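Local structure of putative aminotransferase (4ZWV) at residues V77-L82 with A86-I91; T99-D104 with L108-D113. The protein probably acts as a pyridoxal-phosphate-dependent sugar aminotransferase in the biosynthesis of the aminopentose of the indolocarbazole AT2433. All blocks are in the same frame, centred on the assembly; numbering follows the deposited sequence. Where two conformers were deposited one is given.

Contact 1: residues V77-L82 with A86-I91; sequences VLSTPL and ATNWAI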
# COMPACT_ATOMS: atom_id res chain seq x y z
N VAL A 77 -16.80 -13.53 -5.30
CA VAL A 77 -15.93 -14.03 -4.24
C VAL A 77 -16.80 -14.23 -3.01
O VAL A 77 -17.52 -13.31 -2.60
CB VAL A 77 -14.78 -13.07 -3.91
CG1 VAL A 77 -13.92 -13.66 -2.79
CG2 VAL A 77 -13.94 -12.82 -5.16
N LEU A 78 -16.75 -15.42 -2.44
CA LEU A 78 -17.53 -15.75 -1.25
C LEU A 78 -16.74 -15.36 -0.00
O LEU A 78 -15.57 -15.70 0.13
CB LEU A 78 -17.87 -17.24 -1.24
CG LEU A 78 -18.83 -17.65 -2.35
CD1 LEU A 78 -18.80 -19.15 -2.66
CD2 LEU A 78 -20.21 -17.25 -1.94
N SER A 79 -17.38 -14.65 0.91
CA SER A 79 -16.71 -14.13 2.09
C SER A 79 -17.76 -13.89 3.16
O SER A 79 -18.93 -13.67 2.85
CB SER A 79 -15.97 -12.83 1.74
OG SER A 79 -15.18 -12.37 2.82
N THR A 80 -17.35 -13.93 4.43
CA THR A 80 -18.28 -13.60 5.51
C THR A 80 -18.11 -12.12 5.87
O THR A 80 -17.05 -11.54 5.66
CB THR A 80 -18.07 -14.48 6.76
OG1 THR A 80 -19.28 -14.54 7.53
CG2 THR A 80 -16.97 -13.93 7.65
N PRO A 81 -19.18 -11.49 6.40
CA PRO A 81 -19.05 -10.09 6.80
C PRO A 81 -18.50 -9.90 8.21
O PRO A 81 -18.24 -8.76 8.58
CB PRO A 81 -20.48 -9.56 6.71
CG PRO A 81 -21.35 -10.76 6.91
CD PRO A 81 -20.58 -11.97 6.43
N LEU A 82 -18.32 -10.99 8.96
CA LEU A 82 -17.77 -10.88 10.30
C LEU A 82 -16.25 -10.95 10.19
O LEU A 82 -15.61 -11.97 10.46
CB LEU A 82 -18.32 -11.97 11.21
CG LEU A 82 -17.91 -11.82 12.68
CD1 LEU A 82 -18.47 -10.52 13.25
CD2 LEU A 82 -18.37 -13.00 13.50
N ALA A 86 -10.86 -4.77 5.63
CA ALA A 86 -9.84 -5.06 4.62
C ALA A 86 -10.13 -6.33 3.82
O ALA A 86 -9.91 -6.35 2.61
CB ALA A 86 -8.47 -5.18 5.27
N THR A 87 -10.61 -7.37 4.50
CA THR A 87 -10.88 -8.64 3.85
C THR A 87 -11.80 -8.46 2.66
O THR A 87 -11.58 -8.96 1.56
CB THR A 87 -11.54 -9.63 4.82
OG1 THR A 87 -10.74 -9.75 6.00
CG2 THR A 87 -11.72 -10.99 4.16
N ASN A 88 -12.85 -7.68 2.89
CA ASN A 88 -13.89 -7.52 1.89
C ASN A 88 -13.65 -6.36 0.96
O ASN A 88 -14.03 -6.42 -0.21
CB ASN A 88 -15.23 -7.40 2.61
CG ASN A 88 -15.62 -8.71 3.24
OD1 ASN A 88 -15.58 -9.72 2.56
ND2 ASN A 88 -15.91 -8.72 4.55
N TRP A 89 -13.00 -5.30 1.43
CA TRP A 89 -12.74 -4.21 0.51
C TRP A 89 -11.69 -4.60 -0.54
O TRP A 89 -11.72 -4.08 -1.65
CB TRP A 89 -12.31 -2.95 1.26
CG TRP A 89 -13.36 -2.29 2.17
CD1 TRP A 89 -13.13 -1.17 2.93
CD2 TRP A 89 -14.75 -2.66 2.41
NE1 TRP A 89 -14.27 -0.83 3.63
CE2 TRP A 89 -15.27 -1.72 3.33
CE3 TRP A 89 -15.60 -3.68 1.94
CZ2 TRP A 89 -16.59 -1.76 3.79
CZ3 TRP A 89 -16.92 -3.73 2.42
CH2 TRP A 89 -17.40 -2.77 3.33
N ALA A 90 -10.80 -5.51 -0.19
CA ALA A 90 -9.85 -6.05 -1.18
C ALA A 90 -10.60 -6.68 -2.36
O ALA A 90 -10.17 -6.55 -3.51
CB ALA A 90 -8.91 -7.07 -0.53
N ILE A 91 -11.71 -7.35 -2.07
CA ILE A 91 -12.54 -7.96 -3.11
C ILE A 91 -13.12 -6.89 -4.04
O ILE A 91 -13.08 -7.03 -5.26
CB ILE A 91 -13.70 -8.79 -2.51
CG1 ILE A 91 -13.13 -9.94 -1.66
CG2 ILE A 91 -14.62 -9.32 -3.62
CD1 ILE A 91 -14.19 -10.62 -0.78
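Asn88 and Ser79 carry the polar half of this contact, in which the axes of strand segment 77-79 and helix segment 86-91 approach to 9.9 Å and run nearly antiparallel. Ser79 OG donates to Asn88 OD1 over 2.7 Å, meeting the carbonyl with a tilt of 18° from its plane. The amide's other branch, ND2, reaches Thr80 O at 3.2 Å in a straight bond (164° at the hydrogen) that lies almost in the amide plane of Asn88. With CG anti to the carbonyl carbon (chi1 -69°), the amide projects from the helix to the point where the strand ends. ND2 also bonds to Asn324 OD1. With an alanine at Asn88, Thr80 O and the Ser79 hydroxyl would probably lose these partners and a gap would open beside the strand end.

The apolar half is Ile91 against Val77, tip to tip: CD1 of Ile91 touches Val77 CG1 at 3.7 Å, and its CG2 lies against Val77 CB at 3.8 Å. Ile91 CD1 also packs on Ser79 CB. In this beta-alpha-beta unit, apolar contacts thus lie between helix and strand, while one buried amide, both acceptor and donor, ties the helix to the point where strand gives way to loop.

Contact 2: residues T99-D104 with L108-D113; sequences TWVDVD and LTMDLD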
# COMPACT_ATOMS: atom_id res chain seq x y z
N THR A 99 -20.31 -12.19 -2.40
CA THR A 99 -21.50 -12.93 -2.00
C THR A 99 -21.29 -13.34 -0.55
O THR A 99 -20.36 -14.09 -0.24
CB THR A 99 -21.74 -14.16 -2.87
OG1 THR A 99 -22.06 -13.74 -4.21
CG2 THR A 99 -22.90 -14.98 -2.32
N TRP A 100 -22.12 -12.80 0.33
CA TRP A 100 -21.94 -13.03 1.76
C TRP A 100 -22.26 -14.46 2.16
O TRP A 100 -23.26 -15.03 1.72
CB TRP A 100 -22.81 -12.10 2.61
CG TRP A 100 -22.53 -10.64 2.45
CD1 TRP A 100 -23.42 -9.68 2.07
CD2 TRP A 100 -21.29 -9.96 2.71
NE1 TRP A 100 -22.81 -8.45 2.05
CE2 TRP A 100 -21.51 -8.59 2.45
CE3 TRP A 100 -20.01 -10.38 3.13
CZ2 TRP A 100 -20.50 -7.63 2.60
CZ3 TRP A 100 -19.01 -9.43 3.27
CH2 TRP A 100 -19.26 -8.07 3.01
N VAL A 101 -21.40 -15.02 3.00
CA VAL A 101 -21.62 -16.32 3.62
C VAL A 101 -21.89 -16.11 5.11
O VAL A 101 -21.28 -15.24 5.75
CB VAL A 101 -20.41 -17.25 3.43
CG1 VAL A 101 -20.68 -18.66 3.98
CG2 VAL A 101 -20.06 -17.34 1.94
N ASP A 102 -22.82 -16.89 5.64
CA ASP A 102 -23.24 -16.77 7.02
C ASP A 102 -22.14 -17.22 7.97
O ASP A 102 -21.11 -17.77 7.55
CB ASP A 102 -24.51 -17.59 7.26
CG ASP A 102 -25.40 -17.02 8.36
OD1 ASP A 102 -24.95 -16.15 9.14
OD2 ASP A 102 -26.57 -17.46 8.41
N VAL A 103 -22.37 -16.97 9.25
CA VAL A 103 -21.46 -17.30 10.32
C VAL A 103 -22.02 -18.44 11.18
O VAL A 103 -23.22 -18.47 11.47
CB VAL A 103 -21.21 -16.06 11.20
CG1 VAL A 103 -20.41 -16.39 12.42
CG2 VAL A 103 -20.52 -14.96 10.38
N ASP A 104 -21.16 -19.38 11.56
CA ASP A 104 -21.53 -20.43 12.51
C ASP A 104 -21.59 -19.82 13.91
O ASP A 104 -20.57 -19.37 14.43
CB ASP A 104 -20.51 -21.58 12.45
CG ASP A 104 -20.85 -22.72 13.40
OD1 ASP A 104 -21.86 -22.64 14.13
OD2 ASP A 104 -20.09 -23.71 13.42
N LEU A 108 -18.16 -18.47 15.52
CA LEU A 108 -18.01 -17.13 14.93
C LEU A 108 -17.07 -17.13 13.73
O LEU A 108 -16.46 -16.10 13.41
CB LEU A 108 -17.55 -16.11 15.98
CG LEU A 108 -18.47 -15.99 17.20
CD1 LEU A 108 -18.05 -14.80 18.09
CD2 LEU A 108 -19.94 -15.89 16.82
N THR A 109 -16.94 -18.26 13.06
CA THR A 109 -16.25 -18.28 11.78
C THR A 109 -17.23 -18.74 10.70
O THR A 109 -18.36 -19.12 11.02
CB THR A 109 -15.01 -19.18 11.79
OG1 THR A 109 -15.40 -20.50 12.16
CG2 THR A 109 -14.00 -18.67 12.80
N MSE A 110 -16.80 -18.68 9.45
CA MSE A 110 -17.67 -18.98 8.31
C MSE A 110 -18.46 -20.28 8.46
O MSE A 110 -17.90 -21.32 8.80
CB MSE A 110 -16.85 -19.04 7.03
CG MSE A 110 -17.70 -19.26 5.79
SE MSE A 110 -16.63 -19.37 4.16
CE MSE A 110 -16.31 -17.49 3.84
N ASP A 111 -19.76 -20.21 8.19
CA ASP A 111 -20.65 -21.36 8.16
C ASP A 111 -20.36 -22.14 6.88
O ASP A 111 -20.72 -21.70 5.79
CB ASP A 111 -22.11 -20.89 8.25
CG ASP A 111 -23.13 -22.02 8.17
OD1 ASP A 111 -22.84 -23.11 7.65
OD2 ASP A 111 -24.27 -21.79 8.63
N LEU A 112 -19.73 -23.30 7.00
CA LEU A 112 -19.32 -24.03 5.80
C LEU A 112 -20.48 -24.74 5.11
O LEU A 112 -20.37 -25.09 3.94
CB LEU A 112 -18.20 -25.03 6.14
CG LEU A 112 -16.91 -24.37 6.62
CD1 LEU A 112 -15.84 -25.42 6.94
CD2 LEU A 112 -16.37 -23.38 5.62
N ASP A 113 -21.59 -24.97 5.82
CA ASP A 113 -22.80 -25.49 5.18
C ASP A 113 -23.34 -24.43 4.22
O ASP A 113 -23.75 -24.73 3.09
CB ASP A 113 -23.87 -25.85 6.21
CG ASP A 113 -23.48 -27.03 7.07
OD1 ASP A 113 -23.00 -28.04 6.52
OD2 ASP A 113 -23.64 -26.93 8.30
O HOH W 1 -25.06 -20.20 10.41
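Asp111 meets segment 99-104 directly through its backbone and CB, and with its carboxylate by way of a water. Its N donates to Asp102 O at 2.9 Å, nearly straight at 171°, and its CB rests on the same oxygen at 3.4 Å. The carboxylate, with CG anti to the backbone N (chi1 178°), divides its work: OD1 caps helix 112-118, accepting from Asp114 N and weakly from Asp113 N, while OD2 takes a hydrogen bond from a water that also donates to Val103 O at 2.7 Å. Asp102 OD2 lies 4.9 Å from Asp111 OD2; bonds from Gly339 N and Leu340 N to the Asp102 carboxylate would probably soften the repulsion.

Asp104 closes the turn. Its N binds Thr109 O at 2.9 Å and its O receives Leu108 N at 2.8 Å, while OD1 accepts from Ala106 N inside the turn. The Asp104 N-Thr109 O and Asp111 N-Asp102 O bonds flank Val103 and Met110, a single antiparallel bridge of the non-hydrogen-bonded kind.

Val101 supplies the apolar share. Its side chain and that of selenomethionine Met110 cross obliquely, Val101 CG1 touching Met110 CG at 3.5 Å and also Asp111 O. A bend at chi3 (-80°) folds the end of Met110 back, so that CE comes to 4.1 Å from Val101 CB. The chemistry is that of a turn closed by a single beta bridge: backbone bonds hold its shape, and Asp111, the N-cap residue, also caps helix 112-118.

In the fold
The two contacts follow in series along the chain, contact 1 closing before contact 2 opens, and their centres lie 12 Å apart on the same side of the chain's centre. Strand 76-79, helix 85-93 and strand 97-100 form one beta-alpha-beta unit; contact 1 joins its first two elements, and contact 2 shapes the chain leaving the third. Strands 76-79 and 97-100 are parallel neighbours in the seven-stranded mixed sheet, the latter at its edge. Direct joints probably include Ser79 O with Val101 N and Thr80 OG1 with Val101 O. Side chain to side chain, Thr87 lies about 8 Å from cofactor-binding Thr58 and His164, and Thr109 about 9 Å from His164; both contacts are near, but outside, the cofactor-binding residues.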